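Local coordinates for protein domain of Unknown Function with an Immunoglobulin-like Beta-sandwich Fold (Bacteroides vulgatus ATCC 8482, PDB 3D33) that is of unknown function but adopts an immunoglobulin-like beta-sandwich fold, as a member of the DUF3244 family of the E-set clan, at residues V12-R17 and Y89-T94. Sequence-based numbering, arbitrary orientation.
Sequences VELDGR and YKLEIT
Leu-14 and Ile-93 make the tightest touch of a wholly apolar contact, with no polar bond between 12-17 and 89-94. The terminal CD1 of Ile-93 meets both branches of the leucine fork, lying 3.8 Å from Leu-14 CD1 and 3.9 Å from Leu-14 CD2, and the two side chains cross at about a right angle. In Ile-93, CG1 stands opposite the carbonyl carbon (chi1 -56°), while chi2, at 121°, is eclipsed rather than staggered; together they carry CD1 to the leucine. Leu-91, two residues earlier on the same face of its strand, offers a single methyl, CD2, to two partners: Leu-14 CD2 and Val-12 CG1, each at 4.3 Å. The backbones stay well apart, Leu-14 CA lying 8.7 Å from Leu-91 CA, so within this pair of segments methyl groups bridge the gap, part of the buried core between the two sheets of the immunoglobulin-like sandwich. Past Leu-14, Asp-15 and Arg-17, on either side of the corner at Gly-16, pair through their backbones with Thr-102 and His-100 of strand 100-107, the neighbour of 87-96. Val-12 instead bonds through its backbone to Val-33, and both it and Leu-14 pack on strand 31-36. Segment 12-17 therefore passes from the edge of one sheet to that of the other and so bridges the two, with Leu-91 also resting on Ile-53 of strand 50-57.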
# COMPACT_ATOMS: atom_id res chain seq x y z
N VAL A 12 1.75 -0.66 9.09
CA VAL A 12 0.98 -1.65 8.33
C VAL A 12 2.01 -2.67 7.83
O VAL A 12 2.76 -2.42 6.88
CB VAL A 12 0.15 -1.01 7.20
CG1 VAL A 12 -0.67 -2.08 6.47
CG2 VAL A 12 -0.79 0.07 7.77
N GLU A 13 2.08 -3.80 8.51
CA GLU A 13 3.08 -4.81 8.21
C GLU A 13 2.85 -5.39 6.82
O GLU A 13 1.74 -5.71 6.45
CB GLU A 13 3.06 -5.93 9.24
CG GLU A 13 4.01 -7.07 8.91
CD GLU A 13 4.27 -8.00 10.07
OE1 GLU A 13 3.41 -8.10 10.97
OE2 GLU A 13 5.34 -8.65 10.07
N LEU A 14 3.93 -5.54 6.06
CA LEU A 14 3.83 -6.09 4.72
C LEU A 14 4.54 -7.42 4.64
O LEU A 14 5.64 -7.56 5.17
CB LEU A 14 4.46 -5.13 3.71
CG LEU A 14 3.84 -3.73 3.62
CD1 LEU A 14 4.62 -2.82 2.66
CD2 LEU A 14 2.37 -3.80 3.22
N ASP A 15 3.92 -8.38 3.95
CA ASP A 15 4.52 -9.70 3.69
C ASP A 15 4.56 -9.97 2.19
O ASP A 15 3.71 -9.51 1.45
CB ASP A 15 3.71 -10.78 4.39
CG ASP A 15 3.82 -10.68 5.88
OD1 ASP A 15 4.93 -10.94 6.39
OD2 ASP A 15 2.81 -10.33 6.52
N GLY A 16 5.60 -10.65 1.73
CA GLY A 16 5.69 -11.00 0.34
C GLY A 16 7.12 -11.08 -0.11
O GLY A 16 8.01 -11.48 0.65
N ARG A 17 7.32 -10.73 -1.36
CA ARG A 17 8.60 -10.86 -2.01
C ARG A 17 8.81 -9.59 -2.81
O ARG A 17 7.92 -9.16 -3.53
CB ARG A 17 8.56 -12.10 -2.91
CG ARG A 17 9.82 -12.43 -3.59
CD ARG A 17 9.69 -13.77 -4.26
NE ARG A 17 10.74 -13.94 -5.24
CZ ARG A 17 10.91 -15.02 -6.00
NH1 ARG A 17 10.11 -16.07 -5.87
NH2 ARG A 17 11.90 -15.05 -6.88
N TYR A 89 -9.42 -3.63 5.24
CA TYR A 89 -8.96 -3.54 3.86
C TYR A 89 -7.68 -4.33 3.66
O TYR A 89 -6.82 -4.35 4.53
CB TYR A 89 -8.70 -2.07 3.47
CG TYR A 89 -9.99 -1.30 3.46
CD1 TYR A 89 -10.78 -1.28 2.32
CD2 TYR A 89 -10.48 -0.69 4.61
CE1 TYR A 89 -11.99 -0.65 2.32
CE2 TYR A 89 -11.71 -0.02 4.63
CZ TYR A 89 -12.47 -0.01 3.47
OH TYR A 89 -13.71 0.61 3.45
N LYS A 90 -7.56 -4.93 2.48
CA LYS A 90 -6.29 -5.53 2.00
C LYS A 90 -5.57 -4.51 1.15
O LYS A 90 -6.15 -3.91 0.24
CB LYS A 90 -6.58 -6.77 1.14
CG LYS A 90 -5.35 -7.44 0.59
CD LYS A 90 -5.62 -8.73 -0.16
CE LYS A 90 -6.46 -8.49 -1.42
NZ LYS A 90 -6.69 -9.74 -2.24
N LEU A 91 -4.29 -4.33 1.46
CA LEU A 91 -3.39 -3.47 0.74
C LEU A 91 -2.36 -4.30 -0.03
O LEU A 91 -1.69 -5.15 0.55
CB LEU A 91 -2.67 -2.55 1.71
CG LEU A 91 -1.56 -1.68 1.17
CD1 LEU A 91 -2.10 -0.67 0.20
CD2 LEU A 91 -0.77 -0.97 2.31
N GLU A 92 -2.30 -4.09 -1.33
CA GLU A 92 -1.32 -4.81 -2.15
C GLU A 92 -0.49 -3.82 -2.90
O GLU A 92 -1.02 -2.87 -3.49
CB GLU A 92 -2.01 -5.67 -3.19
CG GLU A 92 -2.88 -6.73 -2.70
CD GLU A 92 -3.56 -7.39 -3.90
OE1 GLU A 92 -2.92 -8.25 -4.54
OE2 GLU A 92 -4.67 -6.95 -4.28
N ILE A 93 0.82 -4.06 -2.90
CA ILE A 93 1.77 -3.27 -3.66
C ILE A 93 2.46 -4.26 -4.57
O ILE A 93 3.06 -5.24 -4.09
CB ILE A 93 2.79 -2.62 -2.72
CG1 ILE A 93 2.03 -1.77 -1.67
CG2 ILE A 93 3.72 -1.73 -3.47
CD1 ILE A 93 2.32 -2.21 -0.32
N THR A 94 2.36 -4.03 -5.87
CA THR A 94 2.97 -4.93 -6.83
C THR A 94 3.94 -4.18 -7.72
O THR A 94 3.76 -2.98 -8.00
CB THR A 94 1.89 -5.66 -7.67
OG1 THR A 94 1.15 -4.69 -8.41
CG2 THR A 94 0.97 -6.45 -6.81